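Local coordinates for lipoprotein (Leptospira interrogans serogroup Icterohaemorrhagiae serovar copenhageni, PDB 6OE6) that is of unknown function but is a predicted lipoprotein, probably tethered to the cell envelope, at residues 71-77 / 109-115; 18-22 / 46-52; 34-39 / 55-59. One frame throughout, in Å; residues are numbered along the deposited sequence.

Contact 2 (18-22 / 46-52) and contact 3 (34-39 / 55-59) alternate along the chain, and contact 1 (71-77 / 109-115) opens after both have closed. Contact 1 pairs neighbouring strands of the five-stranded mixed sheet, its centre about 16 Å from that of contact 2 and about 18 Å from that of contact 3; about 13 Å separates the centres of contacts 2 and 3. Contact 2 joins strand 15-21 of the four-stranded antiparallel sheet to strand 47-49, an outermost strand of the five-stranded one. Trp-18, Tyr-56 and Leu-112 meet between the sheets. Contact 3 lies on the other side of strand 53-59, and Tyr-56 and Tyr-58 link it to that core.

Contact 1 (71-77 / 109-115); sequences YVSLSKF and KYLLKVA
Strands 71-77 and 109-115 pair edge to edge as antiparallel neighbours inside the five-stranded mixed sheet, held by seven backbone hydrogen bonds. The ladder starts with a reciprocal pair between Tyr-71 and Ala-115, in which Ala-115 N lies 2.8 Å from Tyr-71 O, and runs through Ser-73/Lys-113 and Ser-75/Leu-111 to Phe-77 N, which donates to Lys-109 O. Between these rungs Val-72, Leu-74 and Lys-76 face Val-114, Leu-112 and Tyr-110 as non-hydrogen-bonded pairs. The CD1 methyl of Leu-112 lies 3.9 Å from Val-72 CB, while Leu-74 CD1 rests against the CB atoms of Tyr-110 and Leu-112. On this same face Lys-76 runs its aliphatic chain across Tyr-110, with Lys-76 CE 3.2 Å from Tyr-110 OH, which is hydrogen-bonded to Ser-106 O. The apolar part of the face meets strands 53-59 and 97-102 of the other sheet through Tyr-56, Ile-98 and Phe-102, making the pair part of one layer of what looks like a beta-sandwich. The opposite face is more polar: water 1 joins Ser-73 OG and Ser-75 OG and donates to Leu-111 O, 2.8 Å away. At the far end Lys-109, bent at chi3 (72°), lays its tip over one face of the Phe-77 ring. Lys-109 NZ stands 3.8 Å from the Phe-77 ring centroid, only 9° off the normal, a cation-pi contact backed by CE. Tyr-81 meets the same ring edge-to-face.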
loop_
_atom_site.group_PDB
_atom_site.type_symbol
_atom_site.label_atom_id
_atom_site.label_comp_id
_atom_site.label_asym_id
_atom_site.label_seq_id
_atom_site.Cartn_x
_atom_site.Cartn_y
_atom_site.Cartn_z
ATOM N N TYR A 71 -9.894 -3.995 -8.721
ATOM C CA TYR A 71 -9.249 -2.694 -8.793
ATOM C C TYR A 71 -8.528 -2.424 -7.482
ATOM O O TYR A 71 -8.896 -2.948 -6.428
ATOM C CB TYR A 71 -10.239 -1.548 -9.034
ATOM C CG TYR A 71 -10.869 -1.531 -10.415
ATOM C CD1 TYR A 71 -10.346 -0.734 -11.429
ATOM C CD2 TYR A 71 -11.985 -2.298 -10.693
ATOM C CE1 TYR A 71 -10.917 -0.708 -12.687
ATOM C CE2 TYR A 71 -12.564 -2.283 -11.945
ATOM C CZ TYR A 71 -12.023 -1.486 -12.940
ATOM O OH TYR A 71 -12.591 -1.463 -14.191
ATOM N N VAL A 72 -7.499 -1.584 -7.558
ATOM C CA VAL A 72 -6.997 -0.894 -6.377
ATOM C C VAL A 72 -7.181 0.595 -6.598
ATOM O O VAL A 72 -7.243 1.074 -7.737
ATOM C CB VAL A 72 -5.520 -1.207 -6.082
ATOM C CG1 VAL A 72 -5.373 -2.700 -5.756
ATOM C CG2 VAL A 72 -4.639 -0.806 -7.282
ATOM N N SER A 73 -7.249 1.331 -5.486
ATOM C CA SER A 73 -7.119 2.778 -5.531
ATOM C C SER A 73 -6.140 3.204 -4.453
ATOM O O SER A 73 -5.985 2.548 -3.418
ATOM C CB SER A 73 -8.464 3.481 -5.356
ATOM O OG SER A 73 -8.874 3.459 -4.010
ATOM N N LEU A 74 -5.439 4.287 -4.727
ATOM C CA LEU A 74 -4.603 4.909 -3.726
ATOM C C LEU A 74 -5.120 6.314 -3.493
ATOM O O LEU A 74 -5.477 7.021 -4.443
ATOM C CB LEU A 74 -3.144 4.925 -4.197
ATOM C CG LEU A 74 -2.122 5.284 -3.116
ATOM C CD1 LEU A 74 -2.034 4.174 -2.050
ATOM C CD2 LEU A 74 -0.738 5.414 -3.799
ATOM N N SER A 75 -5.201 6.702 -2.231
ATOM C CA SER A 75 -5.645 8.026 -1.842
ATOM C C SER A 75 -4.556 8.687 -1.014
ATOM O O SER A 75 -3.885 8.023 -0.227
ATOM C CB SER A 75 -6.934 7.956 -0.999
ATOM O OG SER A 75 -8.003 7.353 -1.726
ATOM N N LYS A 76 -4.415 10.001 -1.152
ATOM C CA LYS A 76 -3.432 10.744 -0.381
ATOM C C LYS A 76 -4.165 11.639 0.611
ATOM O O LYS A 76 -5.175 12.254 0.271
ATOM C CB LYS A 76 -2.527 11.598 -1.274
ATOM C CG LYS A 76 -1.374 12.271 -0.468
ATOM C CD LYS A 76 -0.446 13.049 -1.422
ATOM C CE LYS A 76 0.848 13.492 -0.734
ATOM N NZ LYS A 76 0.630 14.516 0.317
ATOM N N PHE A 77 -3.670 11.712 1.834
ATOM C CA PHE A 77 -4.346 12.527 2.848
ATOM C C PHE A 77 -4.014 14.015 2.689
ATOM O O PHE A 77 -2.833 14.423 2.687
ATOM C CB PHE A 77 -3.922 12.020 4.222
ATOM C CG PHE A 77 -4.780 12.500 5.359
ATOM C CD1 PHE A 77 -5.921 11.806 5.710
ATOM C CD2 PHE A 77 -4.437 13.631 6.070
ATOM C CE1 PHE A 77 -6.703 12.219 6.784
ATOM C CE2 PHE A 77 -5.205 14.055 7.144
ATOM C CZ PHE A 77 -6.349 13.337 7.500
ATOM N N LYS A 109 0.582 10.654 3.935
ATOM C CA LYS A 109 -0.186 9.529 4.443
ATOM C C LYS A 109 -1.083 9.034 3.321
ATOM O O LYS A 109 -1.736 9.841 2.654
ATOM C CB LYS A 109 -1.010 9.967 5.668
ATOM C CG LYS A 109 -1.673 8.802 6.412
ATOM C CD LYS A 109 -2.198 9.262 7.800
ATOM C CE LYS A 109 -3.418 10.162 7.677
ATOM N NZ LYS A 109 -3.983 10.582 9.012
ATOM N N TYR A 110 -1.121 7.713 3.127
ATOM C CA TYR A 110 -1.797 7.097 1.989
ATOM C C TYR A 110 -2.712 5.979 2.443
ATOM O O TYR A 110 -2.476 5.333 3.471
ATOM C CB TYR A 110 -0.785 6.495 0.969
ATOM C CG TYR A 110 0.058 7.584 0.333
ATOM C CD1 TYR A 110 -0.380 8.199 -0.845
ATOM C CD2 TYR A 110 1.236 8.034 0.938
ATOM C CE1 TYR A 110 0.335 9.221 -1.422
ATOM C CE2 TYR A 110 1.976 9.053 0.355
ATOM C CZ TYR A 110 1.507 9.633 -0.836
ATOM O OH TYR A 110 2.202 10.652 -1.438
ATOM N N LEU A 111 -3.753 5.752 1.634
ATOM C CA LEU A 111 -4.763 4.733 1.878
ATOM C C LEU A 111 -4.897 3.926 0.601
ATOM O O LEU A 111 -5.259 4.473 -0.454
ATOM C CB LEU A 111 -6.111 5.365 2.262
ATOM C CG LEU A 111 -7.299 4.419 2.489
ATOM C CD1 LEU A 111 -7.005 3.493 3.673
ATOM C CD2 LEU A 111 -8.592 5.217 2.697
ATOM N N LEU A 112 -4.631 2.634 0.701
ATOM C CA LEU A 112 -4.718 1.713 -0.438
ATOM C C LEU A 112 -5.968 0.874 -0.226
ATOM O O LEU A 112 -6.123 0.265 0.834
ATOM C CB LEU A 112 -3.473 0.826 -0.492
ATOM C CG LEU A 112 -3.454 -0.364 -1.459
ATOM C CD1 LEU A 112 -3.629 0.112 -2.914
ATOM C CD2 LEU A 112 -2.113 -1.083 -1.279
ATOM N N LYS A 113 -6.871 0.873 -1.207
ATOM C CA LYS A 113 -8.099 0.094 -1.133
ATOM C C LYS A 113 -8.069 -0.987 -2.204
ATOM O O LYS A 113 -7.530 -0.777 -3.289
ATOM C CB LYS A 113 -9.331 0.972 -1.358
ATOM C CG LYS A 113 -9.552 2.087 -0.301
ATOM C CD LYS A 113 -10.785 2.874 -0.643
ATOM C CE LYS A 113 -10.928 4.094 0.260
ATOM N NZ LYS A 113 -12.244 4.721 0.041
ATOM N N VAL A 114 -8.675 -2.131 -1.891
ATOM C CA VAL A 114 -8.799 -3.239 -2.835
ATOM C C VAL A 114 -10.286 -3.469 -3.093
ATOM O O VAL A 114 -11.067 -3.602 -2.146
ATOM C CB VAL A 114 -8.136 -4.525 -2.310
ATOM C CG1 VAL A 114 -8.396 -5.684 -3.319
ATOM C CG2 VAL A 114 -6.631 -4.337 -2.051
ATOM N N ALA A 115 -10.676 -3.489 -4.368
ATOM C CA ALA A 115 -12.062 -3.715 -4.753
ATOM C C ALA A 115 -12.164 -4.991 -5.571
ATOM O O ALA A 115 -11.319 -5.260 -6.430
ATOM C CB ALA A 115 -12.620 -2.540 -5.557
HETATM O O HOH W 1 -7.776 4.690 -1.769
HETATM O O HOH W 2 -10.604 7.436 -1.353
HETATM O O HOH W 3 -0.398 13.326 3.135
#

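Contact 2 (18-22 / 46-52); sequences WVLLD and LIFPDDK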
loop_
_atom_site.group_PDB
_atom_site.type_symbol
_atom_site.label_atom_id
_atom_site.label_comp_id
_atom_site.label_asym_id
_atom_site.label_seq_id
_atom_site.Cartn_x
_atom_site.Cartn_y
_atom_site.Cartn_z
ATOM N N TRP A 18 4.636 -6.527 1.901
ATOM C CA TRP A 18 5.404 -5.408 1.370
ATOM C C TRP A 18 6.871 -5.764 1.228
ATOM O O TRP A 18 7.414 -6.558 2.001
ATOM C CB TRP A 18 5.285 -4.164 2.272
ATOM C CG TRP A 18 3.872 -3.925 2.721
ATOM C CD1 TRP A 18 3.213 -4.557 3.745
ATOM C CD2 TRP A 18 2.939 -3.009 2.148
ATOM N NE1 TRP A 18 1.930 -4.082 3.844
ATOM C CE2 TRP A 18 1.739 -3.124 2.876
ATOM C CE3 TRP A 18 3.005 -2.096 1.093
ATOM C CZ2 TRP A 18 0.606 -2.366 2.574
ATOM C CZ3 TRP A 18 1.881 -1.338 0.801
ATOM C CH2 TRP A 18 0.700 -1.478 1.538
ATOM N N VAL A 19 7.520 -5.140 0.246
ATOM C CA VAL A 19 8.980 -5.152 0.156
ATOM C C VAL A 19 9.405 -3.831 -0.464
ATOM O O VAL A 19 8.693 -3.273 -1.303
ATOM C CB VAL A 19 9.517 -6.370 -0.638
ATOM C CG1 VAL A 19 9.010 -6.370 -2.080
ATOM C CG2 VAL A 19 11.029 -6.385 -0.622
ATOM N N LEU A 20 10.533 -3.296 0.002
ATOM C CA LEU A 20 11.074 -2.047 -0.518
ATOM C C LEU A 20 12.185 -2.359 -1.512
ATOM O O LEU A 20 13.081 -3.155 -1.206
ATOM C CB LEU A 20 11.608 -1.175 0.618
ATOM C CG LEU A 20 10.623 -0.687 1.668
ATOM C CD1 LEU A 20 11.343 0.122 2.719
ATOM C CD2 LEU A 20 9.556 0.171 0.982
ATOM N N LEU A 21 12.133 -1.728 -2.689
ATOM C CA LEU A 21 13.061 -2.012 -3.781
ATOM C C LEU A 21 13.881 -0.782 -4.141
ATOM O O LEU A 21 13.345 0.319 -4.276
ATOM C CB LEU A 21 12.317 -2.495 -5.022
ATOM C CG LEU A 21 11.945 -3.968 -5.130
ATOM C CD1 LEU A 21 11.880 -4.343 -6.612
ATOM C CD2 LEU A 21 12.936 -4.846 -4.386
ATOM N N ASP A 22 15.182 -0.973 -4.331
ATOM C CA ASP A 22 16.017 0.089 -4.865
ATOM C C ASP A 22 16.041 -0.042 -6.380
ATOM O O ASP A 22 16.431 -1.090 -6.906
ATOM C CB ASP A 22 17.436 0.023 -4.308
ATOM C CG ASP A 22 18.194 1.309 -4.532
ATOM O OD1 ASP A 22 18.259 2.129 -3.593
ATOM O OD2 ASP A 22 18.695 1.517 -5.656
ATOM N N LEU A 46 2.858 1.020 9.233
ATOM C CA LEU A 46 3.659 0.995 8.019
ATOM C C LEU A 46 4.237 2.383 7.750
ATOM O O LEU A 46 3.486 3.362 7.565
ATOM C CB LEU A 46 2.819 0.504 6.850
ATOM C CG LEU A 46 2.239 -0.907 6.955
ATOM C CD1 LEU A 46 1.311 -1.141 5.766
ATOM C CD2 LEU A 46 3.368 -1.941 6.954
ATOM N N ILE A 47 5.570 2.464 7.763
ATOM C CA ILE A 47 6.313 3.708 7.587
ATOM C C ILE A 47 7.414 3.441 6.569
ATOM O O ILE A 47 8.374 2.721 6.861
ATOM C CB ILE A 47 6.912 4.215 8.905
ATOM C CG1 ILE A 47 5.808 4.462 9.939
ATOM C CG2 ILE A 47 7.733 5.470 8.670
ATOM C CD1 ILE A 47 6.363 4.821 11.285
ATOM N N PHE A 48 7.276 4.012 5.383
ATOM C CA PHE A 48 8.169 3.757 4.258
ATOM C C PHE A 48 8.947 5.023 3.893
ATOM O O PHE A 48 8.453 6.151 4.057
ATOM C CB PHE A 48 7.371 3.273 3.035
ATOM C CG PHE A 48 6.561 2.010 3.280
ATOM C CD1 PHE A 48 7.096 0.943 3.988
ATOM C CD2 PHE A 48 5.267 1.885 2.775
ATOM C CE1 PHE A 48 6.359 -0.218 4.210
ATOM C CE2 PHE A 48 4.531 0.730 2.992
ATOM C CZ PHE A 48 5.075 -0.322 3.711
ATOM N N PRO A 49 10.173 4.881 3.408
ATOM C CA PRO A 49 10.946 6.046 2.978
ATOM C C PRO A 49 10.502 6.489 1.592
ATOM O O PRO A 49 9.809 5.766 0.886
ATOM C CB PRO A 49 12.380 5.504 2.947
ATOM C CG PRO A 49 12.176 4.076 2.502
ATOM C CD PRO A 49 10.897 3.619 3.184
ATOM N N ASP A 50 10.947 7.686 1.201
ATOM C CA ASP A 50 10.577 8.253 -0.095
ATOM C C ASP A 50 11.583 7.928 -1.193
ATOM O O ASP A 50 11.471 8.460 -2.306
ATOM C CB ASP A 50 10.404 9.774 0.018
ATOM C CG ASP A 50 11.730 10.531 0.149
ATOM O OD1 ASP A 50 12.781 9.944 0.498
ATOM O OD2 ASP A 50 11.715 11.749 -0.108
ATOM N N ASP A 51 12.575 7.083 -0.912
ATOM C CA ASP A 51 13.616 6.824 -1.895
ATOM C C ASP A 51 13.713 5.352 -2.283
ATOM O O ASP A 51 14.726 4.936 -2.870
ATOM C CB ASP A 51 14.961 7.351 -1.390
ATOM C CG ASP A 51 15.449 6.648 -0.139
ATOM O OD1 ASP A 51 14.726 5.815 0.432
ATOM O OD2 ASP A 51 16.603 6.928 0.270
ATOM N N LYS A 52 12.692 4.567 -1.952
ATOM C CA LYS A 52 12.594 3.175 -2.360
ATOM C C LYS A 52 11.228 2.935 -2.982
ATOM O O LYS A 52 10.229 3.541 -2.582
ATOM C CB LYS A 52 12.776 2.208 -1.179
ATOM C CG LYS A 52 14.117 2.329 -0.459
ATOM C CD LYS A 52 15.273 1.867 -1.321
ATOM C CE LYS A 52 16.580 1.888 -0.532
ATOM N NZ LYS A 52 17.761 1.477 -1.348
#
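Trp-18 offers one face of its indole to two side chains of 46-52, Leu-46 over the NE1, CE2 and CZ2 part and Phe-48 over CD2 and CE3. Its CG, anti to the carbonyl carbon (chi1 -44°), brings the indole to them. The Leu-46 CD1 methyl sits 3.5 Å from Trp-18 CZ2, and Phe-48 CE2 is 3.7 Å from Trp-18 CE3. The Trp-18 six-membered ring and the Phe-48 ring meet obliquely, planes at 46° and centroids 5.3 Å apart. Trp-18 NE1 is hydrogen-bonded to Thr-42 O, which helps fix the rotation of the indole. Further along, Leu-20 splits its branches: CD2 leans on Phe-48, while Leu-20 CD1 meets Pro-49 CD end-on, 3.6 Å away. Strands 18-21 and 47-49 run nearly parallel at 16°, but their axes stay 9.2 Å apart, too far for backbone pairing, and side chains fill the space between the two sheets, as in a beta-sandwich. Val-124 and Phe-126 of strand 119-129 extend the cluster. At the outer end Lys-52 NZ pairs with Asp-22 OD1 in a salt bridge whose very short length is doubtful, since Asp-22 is poorly ordered and Lys-52 is modelled in two conformers. Cohesion thus rests mainly on apolar contact.

Contact 3 (34-39 / 55-59); sequences MTVGEY and CYIYR. With FMT (formic acid), chain D.
With its CG anti to the carbonyl carbon (chi1 -66°), Tyr-39 swings its ring across Ile-57, whose CG2 stands between the backbone N and the carbonyl carbon. Ile-57 CB then lies over the centre of the Tyr-39 phenol face, 3.7 Å from the centroid and 2° off the normal, a CH-pi contact. The Ile-57 CG2 methyl presses nearer the root of the ring, 3.5 Å from Tyr-39 CG, and the two side chains cross at about a right angle. At the rim Cys-55 O approaches near the ring plane. Tyr-39 OH is 2.6 Å from water 4, which donates to it and also to Tyr-56 O, tying the ring to the strand backbone; Glu-99 OE2 is a further hydrogen-bond partner of that OH. The loop 34-39 holds a short 3-10 turn at 36-38, closed by a bond from Glu-38 N to Thr-35 O, and lies over the Cys-55/Ile-57 side of strand 53-59 of the four-stranded antiparallel sheet, just before strand 40-41 begins. Val-36, in that turn, adds its CG2 methyl 3.9 Å from Ile-57 CD1, extending the apolar patch toward Arg-59. The other methyl, Val-36 CG1, comes 3.3 Å from Arg-59 NH2, meeting the guanidinium obliquely; Arg-59 NH1 also forms a salt bridge with Glu-15 OE1. On the other side of the strand Tyr-56 turns away from the loop, and Tyr-56 OH donates to O2 of a formic acid molecule, 2.6 Å away, probably from the crystallisation liquor and also hydrogen-bonded to Lys-89 NZ and Ser-101 N.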
loop_
_atom_site.group_PDB
_atom_site.type_symbol
_atom_site.label_atom_id
_atom_site.label_comp_id
_atom_site.label_asym_id
_atom_site.label_seq_id
_atom_site.Cartn_x
_atom_site.Cartn_y
_atom_site.Cartn_z
ATOM N N MET A 34 9.733 -11.408 -8.863
ATOM C CA MET A 34 9.448 -11.285 -7.438
ATOM C C MET A 34 8.544 -12.414 -6.955
ATOM O O MET A 34 7.629 -12.833 -7.664
ATOM C CB MET A 34 8.805 -9.937 -7.140
ATOM C CG MET A 34 9.125 -9.409 -5.763
ATOM S SD MET A 34 8.924 -7.625 -5.730
ATOM C CE MET A 34 9.403 -7.205 -7.405
ATOM N N THR A 35 8.795 -12.894 -5.738
ATOM C CA THR A 35 8.151 -14.095 -5.228
ATOM C C THR A 35 7.442 -13.803 -3.912
ATOM O O THR A 35 7.862 -12.935 -3.142
ATOM C CB THR A 35 9.169 -15.219 -5.039
ATOM O OG1 THR A 35 8.526 -16.351 -4.444
ATOM C CG2 THR A 35 10.316 -14.750 -4.157
ATOM N N VAL A 36 6.366 -14.559 -3.662
ATOM C CA VAL A 36 5.477 -14.291 -2.530
ATOM C C VAL A 36 6.253 -14.293 -1.218
ATOM O O VAL A 36 5.984 -13.487 -0.319
ATOM C CB VAL A 36 4.318 -15.310 -2.506
ATOM C CG1 VAL A 36 3.394 -15.052 -1.330
ATOM C CG2 VAL A 36 3.533 -15.260 -3.804
ATOM N N GLY A 37 7.234 -15.189 -1.089
ATOM C CA GLY A 37 8.017 -15.266 0.131
ATOM C C GLY A 37 8.853 -14.035 0.415
ATOM O O GLY A 37 9.259 -13.828 1.563
ATOM N N GLU A 38 9.120 -13.208 -0.600
ATOM C CA GLU A 38 9.933 -12.014 -0.384
ATOM C C GLU A 38 9.188 -10.930 0.382
ATOM O O GLU A 38 9.826 -10.019 0.921
ATOM C CB GLU A 38 10.417 -11.452 -1.723
ATOM N N TYR A 39 7.863 -10.999 0.438
ATOM C CA TYR A 39 7.064 -9.940 1.038
ATOM C C TYR A 39 6.931 -10.148 2.539
ATOM O O TYR A 39 6.809 -11.282 3.015
ATOM C CB TYR A 39 5.672 -9.891 0.405
ATOM C CG TYR A 39 5.636 -9.498 -1.054
ATOM C CD1 TYR A 39 5.514 -8.167 -1.429
ATOM C CD2 TYR A 39 5.704 -10.461 -2.059
ATOM C CE1 TYR A 39 5.461 -7.793 -2.748
ATOM C CE2 TYR A 39 5.665 -10.095 -3.400
ATOM C CZ TYR A 39 5.532 -8.761 -3.737
ATOM O OH TYR A 39 5.471 -8.382 -5.058
ATOM N N CYS A 55 6.651 -1.928 -2.907
ATOM C CA CYS A 55 6.003 -3.036 -3.613
ATOM C C CYS A 55 5.055 -3.761 -2.672
ATOM O O CYS A 55 5.433 -4.089 -1.541
ATOM C CB CYS A 55 7.032 -4.030 -4.152
ATOM S SG CYS A 55 8.310 -3.278 -5.169
ATOM N N TYR A 56 3.831 -4.018 -3.125
ATOM C CA TYR A 56 2.877 -4.722 -2.285
ATOM C C TYR A 56 2.353 -5.971 -2.974
ATOM O O TYR A 56 2.397 -6.134 -4.207
ATOM C CB TYR A 56 1.684 -3.820 -1.854
ATOM C CG TYR A 56 0.697 -3.594 -2.985
ATOM C CD1 TYR A 56 -0.370 -4.467 -3.193
ATOM C CD2 TYR A 56 0.838 -2.522 -3.838
ATOM C CE1 TYR A 56 -1.252 -4.281 -4.244
ATOM C CE2 TYR A 56 -0.030 -2.326 -4.884
ATOM C CZ TYR A 56 -1.080 -3.203 -5.079
ATOM O OH TYR A 56 -1.938 -2.991 -6.141
ATOM N N ILE A 57 1.887 -6.878 -2.135
ATOM C CA ILE A 57 1.107 -8.020 -2.570
ATOM C C ILE A 57 -0.157 -8.010 -1.726
ATOM O O ILE A 57 -0.138 -7.588 -0.561
ATOM C CB ILE A 57 1.900 -9.340 -2.423
ATOM C CG1 ILE A 57 1.177 -10.483 -3.130
ATOM C CG2 ILE A 57 2.153 -9.674 -0.952
ATOM C CD1 ILE A 57 2.028 -11.743 -3.284
ATOM N N TYR A 58 -1.276 -8.417 -2.323
ATOM C CA TYR A 58 -2.497 -8.652 -1.558
ATOM C C TYR A 58 -2.971 -10.078 -1.783
ATOM O O TYR A 58 -3.168 -10.492 -2.927
ATOM C CB TYR A 58 -3.616 -7.664 -1.924
ATOM C CG TYR A 58 -4.849 -7.868 -1.070
ATOM C CD1 TYR A 58 -4.852 -7.519 0.272
ATOM C CD2 TYR A 58 -5.994 -8.451 -1.592
ATOM C CE1 TYR A 58 -5.969 -7.723 1.060
ATOM C CE2 TYR A 58 -7.111 -8.653 -0.814
ATOM C CZ TYR A 58 -7.097 -8.287 0.510
ATOM O OH TYR A 58 -8.206 -8.498 1.294
ATOM N N ARG A 59 -3.157 -10.822 -0.700
ATOM C CA ARG A 59 -3.671 -12.187 -0.787
ATOM C C ARG A 59 -5.130 -12.186 -0.356
ATOM O O ARG A 59 -5.440 -11.839 0.789
ATOM C CB ARG A 59 -2.861 -13.155 0.070
ATOM C CG ARG A 59 -3.359 -14.611 -0.080
ATOM C CD ARG A 59 -2.367 -15.644 0.438
ATOM N NE ARG A 59 -0.983 -15.203 0.287
ATOM C CZ ARG A 59 -0.099 -15.155 1.278
ATOM N NH1 ARG A 59 -0.444 -15.546 2.500
ATOM N NH2 ARG A 59 1.135 -14.729 1.044
HETATM C C FMT D . -0.225 -0.510 -8.463
HETATM O O1 FMT D . 0.746 -0.794 -9.151
HETATM O O2 FMT D . -0.956 -1.375 -7.980
HETATM O O HOH W 4 4.868 -5.980 -5.959
#